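RNA-directed RNA polymerase (Infectious pancreatic necrosis virus, PDB 3ZED) copies the viral RNA genome as an RNA-directed RNA polymerase and is probably present both free and covalently attached to that RNA. Local coordinates at residues B[100-112]-B[455-467]. Sequence-based numbering, arbitrary orientation.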
loop_
_atom_site.group_PDB
_atom_site.type_symbol
_atom_site.label_atom_id
_atom_site.label_comp_id
_atom_site.label_asym_id
_atom_site.label_seq_id
_atom_site.Cartn_x
_atom_site.Cartn_y
_atom_site.Cartn_z
ATOM N N THR B 100 -33.266 -7.389 -16.092
ATOM C CA THR B 100 -32.337 -7.357 -17.221
ATOM C C THR B 100 -30.937 -7.102 -16.663
ATOM O O THR B 100 -30.800 -6.743 -15.493
ATOM C CB THR B 100 -32.779 -6.307 -18.245
ATOM O OG1 THR B 100 -32.914 -5.048 -17.591
ATOM C CG2 THR B 100 -34.097 -6.674 -18.926
ATOM N N ALA B 101 -29.902 -7.314 -17.474
ATOM C CA ALA B 101 -28.525 -7.128 -17.030
ATOM C C ALA B 101 -27.709 -6.319 -18.033
ATOM O O ALA B 101 -28.172 -6.060 -19.153
ATOM C CB ALA B 101 -27.872 -8.481 -16.797
ATOM N N PHE B 102 -26.493 -5.916 -17.628
ATOM C CA PHE B 102 -25.595 -5.171 -18.494
ATOM C C PHE B 102 -24.143 -5.604 -18.307
ATOM O O PHE B 102 -23.728 -5.929 -17.187
ATOM C CB PHE B 102 -25.740 -3.650 -18.268
ATOM C CG PHE B 102 -25.172 -3.110 -16.970
ATOM C CD1 PHE B 102 -25.951 -3.057 -15.820
ATOM C CD2 PHE B 102 -23.862 -2.623 -16.907
ATOM C CE1 PHE B 102 -25.422 -2.558 -14.625
ATOM C CE2 PHE B 102 -23.336 -2.120 -15.706
ATOM C CZ PHE B 102 -24.116 -2.092 -14.577
ATOM N N TYR B 103 -23.365 -5.551 -19.400
ATOM C CA TYR B 103 -21.926 -5.812 -19.350
ATOM C C TYR B 103 -21.217 -4.511 -19.023
ATOM O O TYR B 103 -21.395 -3.530 -19.747
ATOM C CB TYR B 103 -21.403 -6.423 -20.653
ATOM C CG TYR B 103 -21.918 -7.823 -20.866
ATOM C CD1 TYR B 103 -21.389 -8.897 -20.157
ATOM C CD2 TYR B 103 -22.945 -8.078 -21.768
ATOM C CE1 TYR B 103 -21.877 -10.188 -20.332
ATOM C CE2 TYR B 103 -23.432 -9.371 -21.963
ATOM C CZ TYR B 103 -22.893 -10.423 -21.242
ATOM O OH TYR B 103 -23.355 -11.700 -21.425
ATOM N N PRO B 104 -20.458 -4.448 -17.908
ATOM C CA PRO B 104 -19.774 -3.190 -17.566
ATOM C C PRO B 104 -18.643 -2.861 -18.554
ATOM O O PRO B 104 -18.054 -3.759 -19.183
ATOM C CB PRO B 104 -19.258 -3.455 -16.160
ATOM C CG PRO B 104 -19.038 -4.939 -16.116
ATOM C CD PRO B 104 -20.148 -5.515 -16.928
ATOM N N LYS B 105 -18.391 -1.556 -18.731
ATOM C CA LYS B 105 -17.394 -1.033 -19.659
ATOM C C LYS B 105 -16.608 0.073 -18.982
ATOM O O LYS B 105 -17.204 0.998 -18.416
ATOM C CB LYS B 105 -18.061 -0.525 -20.957
ATOM C CG LYS B 105 -18.611 -1.638 -21.844
ATOM C CD LYS B 105 -19.595 -1.125 -22.867
ATOM C CE LYS B 105 -20.321 -2.256 -23.539
ATOM N NZ LYS B 105 -21.205 -1.756 -24.618
ATOM N N TYR B 106 -15.268 -0.031 -19.015
ATOM C CA TYR B 106 -14.420 0.956 -18.381
ATOM C C TYR B 106 -13.362 1.408 -19.368
ATOM O O TYR B 106 -12.493 0.632 -19.747
ATOM C CB TYR B 106 -13.812 0.414 -17.071
ATOM C CG TYR B 106 -12.752 1.318 -16.469
ATOM C CD1 TYR B 106 -13.068 2.602 -16.039
ATOM C CD2 TYR B 106 -11.424 0.906 -16.379
ATOM C CE1 TYR B 106 -12.091 3.456 -15.529
ATOM C CE2 TYR B 106 -10.442 1.739 -15.848
ATOM C CZ TYR B 106 -10.780 3.015 -15.422
ATOM O OH TYR B 106 -9.825 3.864 -14.907
ATOM N N TYR B 107 -13.461 2.669 -19.801
ATOM C CA TYR B 107 -12.550 3.258 -20.771
ATOM C C TYR B 107 -11.782 4.406 -20.118
ATOM O O TYR B 107 -12.260 5.540 -20.112
ATOM C CB TYR B 107 -13.323 3.712 -22.027
ATOM C CG TYR B 107 -13.817 2.562 -22.878
ATOM C CD1 TYR B 107 -15.047 1.958 -22.627
ATOM C CD2 TYR B 107 -13.073 2.095 -23.956
ATOM C CE1 TYR B 107 -15.512 0.902 -23.417
ATOM C CE2 TYR B 107 -13.548 1.073 -24.779
ATOM C CZ TYR B 107 -14.751 0.452 -24.484
ATOM O OH TYR B 107 -15.190 -0.589 -25.275
ATOM N N PRO B 108 -10.621 4.109 -19.496
ATOM C CA PRO B 108 -9.862 5.175 -18.817
ATOM C C PRO B 108 -9.172 6.126 -19.778
ATOM O O PRO B 108 -8.862 5.751 -20.907
ATOM C CB PRO B 108 -8.817 4.403 -18.010
ATOM C CG PRO B 108 -8.596 3.150 -18.773
ATOM C CD PRO B 108 -9.935 2.802 -19.380
ATOM N N PHE B 109 -8.910 7.348 -19.312
ATOM C CA PHE B 109 -8.185 8.344 -20.088
ATOM C C PHE B 109 -6.704 8.122 -19.907
ATOM O O PHE B 109 -6.246 7.731 -18.839
ATOM C CB PHE B 109 -8.577 9.785 -19.686
ATOM C CG PHE B 109 -9.974 10.178 -20.121
ATOM C CD1 PHE B 109 -10.212 10.673 -21.401
ATOM C CD2 PHE B 109 -11.052 10.048 -19.251
ATOM C CE1 PHE B 109 -11.508 11.014 -21.807
ATOM C CE2 PHE B 109 -12.351 10.390 -19.660
ATOM C CZ PHE B 109 -12.569 10.868 -20.935
ATOM N N HIS B 110 -5.965 8.345 -20.967
ATOM C CA HIS B 110 -4.523 8.217 -20.998
ATOM C C HIS B 110 -4.005 9.565 -21.434
ATOM O O HIS B 110 -4.297 9.997 -22.551
ATOM C CB HIS B 110 -4.125 7.070 -21.941
ATOM C CG HIS B 110 -4.616 5.732 -21.480
ATOM N ND1 HIS B 110 -5.768 5.169 -21.990
ATOM C CD2 HIS B 110 -4.105 4.899 -20.545
ATOM C CE1 HIS B 110 -5.909 4.007 -21.373
ATOM N NE2 HIS B 110 -4.928 3.793 -20.507
ATOM N N LYS B 111 -3.353 10.300 -20.516
ATOM C CA LYS B 111 -2.858 11.634 -20.852
ATOM C C LYS B 111 -1.386 11.814 -20.432
ATOM O O LYS B 111 -1.009 11.357 -19.359
ATOM C CB LYS B 111 -3.733 12.757 -20.235
ATOM C CG LYS B 111 -5.201 12.790 -20.663
ATOM C CD LYS B 111 -5.432 13.179 -22.137
ATOM C CE LYS B 111 -6.858 12.870 -22.535
ATOM N NZ LYS B 111 -7.071 13.037 -23.987
ATOM N N PRO B 112 -0.554 12.501 -21.251
ATOM C CA PRO B 112 -0.875 13.036 -22.585
ATOM C C PRO B 112 -1.095 11.897 -23.580
ATOM O O PRO B 112 -0.763 10.744 -23.282
ATOM C CB PRO B 112 0.360 13.878 -22.926
ATOM C CG PRO B 112 1.481 13.240 -22.164
ATOM C CD PRO B 112 0.862 12.724 -20.895
ATOM N N SER B 455 -7.847 -13.091 -9.216
ATOM C CA SER B 455 -9.245 -12.955 -9.600
ATOM C C SER B 455 -9.325 -12.267 -10.975
ATOM O O SER B 455 -8.758 -12.826 -11.912
ATOM C CB SER B 455 -10.059 -12.256 -8.508
ATOM O OG SER B 455 -9.848 -10.860 -8.433
ATOM N N SER B 456 -10.003 -11.104 -11.135
ATOM C CA SER B 456 -10.110 -10.502 -12.474
ATOM C C SER B 456 -10.143 -8.979 -12.449
ATOM O O SER B 456 -10.251 -8.367 -11.376
ATOM C CB SER B 456 -11.350 -11.029 -13.206
ATOM O OG SER B 456 -12.579 -10.612 -12.628
ATOM N N CYS B 457 -10.039 -8.369 -13.646
ATOM C CA CYS B 457 -10.065 -6.917 -13.809
ATOM C C CYS B 457 -10.862 -6.531 -15.075
ATOM O O CYS B 457 -11.201 -7.396 -15.867
ATOM C CB CYS B 457 -8.653 -6.331 -13.822
ATOM S SG CYS B 457 -7.632 -6.899 -15.205
ATOM N N LEU B 458 -11.200 -5.240 -15.216
ATOM C CA LEU B 458 -11.963 -4.721 -16.340
ATOM C C LEU B 458 -11.205 -3.616 -17.047
ATOM O O LEU B 458 -10.797 -2.631 -16.426
ATOM C CB LEU B 458 -13.350 -4.195 -15.868
ATOM C CG LEU B 458 -14.344 -3.723 -16.967
ATOM C CD1 LEU B 458 -14.797 -4.870 -17.860
ATOM C CD2 LEU B 458 -15.539 -3.030 -16.368
ATOM N N LEU B 459 -11.076 -3.763 -18.368
ATOM C CA LEU B 459 -10.432 -2.790 -19.254
ATOM C C LEU B 459 -11.214 -2.809 -20.537
ATOM O O LEU B 459 -11.336 -3.868 -21.148
ATOM C CB LEU B 459 -8.936 -3.106 -19.478
ATOM C CG LEU B 459 -8.147 -2.024 -20.189
ATOM C CD1 LEU B 459 -7.825 -0.871 -19.238
ATOM C CD2 LEU B 459 -6.880 -2.588 -20.806
ATOM N N MET B 460 -11.778 -1.644 -20.929
ATOM C CA MET B 460 -12.702 -1.493 -22.075
ATOM C C MET B 460 -13.929 -2.356 -21.729
ATOM O O MET B 460 -14.435 -2.238 -20.606
ATOM C CB MET B 460 -12.046 -1.846 -23.430
ATOM C CG MET B 460 -10.805 -1.032 -23.717
ATOM S SD MET B 460 -10.259 -1.221 -25.417
ATOM C CE MET B 460 -8.584 -1.177 -25.213
ATOM N N ASN B 461 -14.347 -3.261 -22.624
ATOM C CA ASN B 461 -15.447 -4.196 -22.389
ATOM C C ASN B 461 -14.869 -5.607 -22.068
ATOM O O ASN B 461 -15.606 -6.586 -22.122
ATOM C CB ASN B 461 -16.382 -4.224 -23.625
ATOM C CG ASN B 461 -15.785 -4.844 -24.873
ATOM O OD1 ASN B 461 -14.577 -5.082 -24.978
ATOM N ND2 ASN B 461 -16.629 -5.147 -25.852
ATOM N N LEU B 462 -13.549 -5.696 -21.740
ATOM C CA LEU B 462 -12.854 -6.967 -21.503
ATOM C C LEU B 462 -12.654 -7.288 -20.024
ATOM O O LEU B 462 -12.048 -6.508 -19.279
ATOM C CB LEU B 462 -11.475 -6.998 -22.216
ATOM C CG LEU B 462 -11.443 -6.753 -23.736
ATOM C CD1 LEU B 462 -10.037 -6.646 -24.222
ATOM C CD2 LEU B 462 -12.147 -7.867 -24.520
ATOM N N GLN B 463 -13.128 -8.485 -19.623
ATOM C CA GLN B 463 -12.946 -9.003 -18.267
ATOM C C GLN B 463 -11.752 -9.940 -18.328
ATOM O O GLN B 463 -11.816 -11.027 -18.920
ATOM C CB GLN B 463 -14.219 -9.665 -17.744
ATOM C CG GLN B 463 -15.262 -8.623 -17.370
ATOM C CD GLN B 463 -16.606 -9.218 -17.079
ATOM O OE1 GLN B 463 -16.722 -10.276 -16.450
ATOM N NE2 GLN B 463 -17.652 -8.538 -17.533
ATOM N N LEU B 464 -10.622 -9.432 -17.827
ATOM C CA LEU B 464 -9.330 -10.112 -17.882
ATOM C C LEU B 464 -8.960 -10.757 -16.575
ATOM O O LEU B 464 -9.349 -10.269 -15.530
ATOM C CB LEU B 464 -8.229 -9.101 -18.271
ATOM C CG LEU B 464 -8.514 -8.277 -19.530
ATOM C CD1 LEU B 464 -7.512 -7.157 -19.691
ATOM C CD2 LEU B 464 -8.650 -9.173 -20.788
ATOM N N LYS B 465 -8.170 -11.832 -16.639
ATOM C CA LYS B 465 -7.629 -12.490 -15.461
ATOM C C LYS B 465 -6.604 -11.581 -14.789
ATOM O O LYS B 465 -5.869 -10.869 -15.484
ATOM C CB LYS B 465 -6.952 -13.821 -15.880
ATOM C CG LYS B 465 -6.499 -14.702 -14.717
ATOM C CD LYS B 465 -7.722 -15.298 -13.987
ATOM C CE LYS B 465 -7.292 -16.027 -12.750
ATOM N NZ LYS B 465 -8.460 -16.478 -11.966
ATOM N N THR B 466 -6.567 -11.590 -13.451
ATOM C CA THR B 466 -5.539 -10.908 -12.668
ATOM C C THR B 466 -4.560 -12.002 -12.213
ATOM O O THR B 466 -4.990 -13.068 -11.758
ATOM C CB THR B 466 -6.138 -10.116 -11.495
ATOM O OG1 THR B 466 -6.986 -9.097 -12.018
ATOM C CG2 THR B 466 -5.060 -9.457 -10.606
ATOM N N TYR B 467 -3.258 -11.760 -12.387
ATOM C CA TYR B 467 -2.213 -12.667 -11.899
ATOM C C TYR B 467 -1.578 -12.009 -10.643
ATOM O O TYR B 467 -1.056 -10.889 -10.720
ATOM C CB TYR B 467 -1.185 -12.989 -12.997
ATOM C CG TYR B 467 -1.781 -13.792 -14.146
ATOM C CD1 TYR B 467 -2.375 -13.156 -15.238
ATOM C CD2 TYR B 467 -1.780 -15.184 -14.125
ATOM C CE1 TYR B 467 -2.921 -13.886 -16.301
ATOM C CE2 TYR B 467 -2.316 -15.927 -15.189
ATOM C CZ TYR B 467 -2.897 -15.273 -16.274
ATOM O OH TYR B 467 -3.438 -15.980 -17.340
#
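Met460 sits at the first corner of a type II' turn, with positive phi (62°), and pairs with Tyr106 in a lone antiparallel bridge. Both backbone bonds of this hydrogen-bonded pair form. Tyr106 N donates to Met460 O at 2.8 Å, nearly straight. Met460 N donates to Tyr106 O at 2.7 Å, more bent, with 136° at the hydrogen. Lys105 CA adds a C-H...O contact to Met460 O at 3.3 Å, so that one carbonyl receives two neighbours of the extended 100-112 chain.

Tyr107 lays its ring over the same residue. Met460 CA stands above the ring centre, 3.8 Å from the Tyr107 centroid, as a CH-pi contact. Met460 CB and CG follow along the CE2 side of the ring, with Met460 CB 3.5 Å from Tyr107 CE2. The sulfur ends oblique to the ring, in a Met-aromatic contact. Tyr107 CG lies anti to its own carbonyl carbon (chi1 -71°), which brings the ring back over the turn. Pro45 and Tyr164 also touch this pair.

Leu458 fills the other flank. Leu458 CD2 meets Pro104 CB at 3.7 Å and also packs on Tyr106 CB. The Tyr106 ring turns its edge to Leu458 O, and Pro108 CD lies over the rim of one of its faces. Gln463 NE2 lies against Pro104 CD, while its OE1 is bonded to Arg63.

The segment 100-112 thus runs across the tip of the hairpin 456-465, whose first strand pairs with strand 299-310 in the palm-family region. Pro104 also lies close to Ile252 of the predicted GTP site. The two segments are joined by two backbone hydrogen bonds and by apolar and aromatic packing, with no salt bridge between them, so their joining probably depends little on side-chain charge.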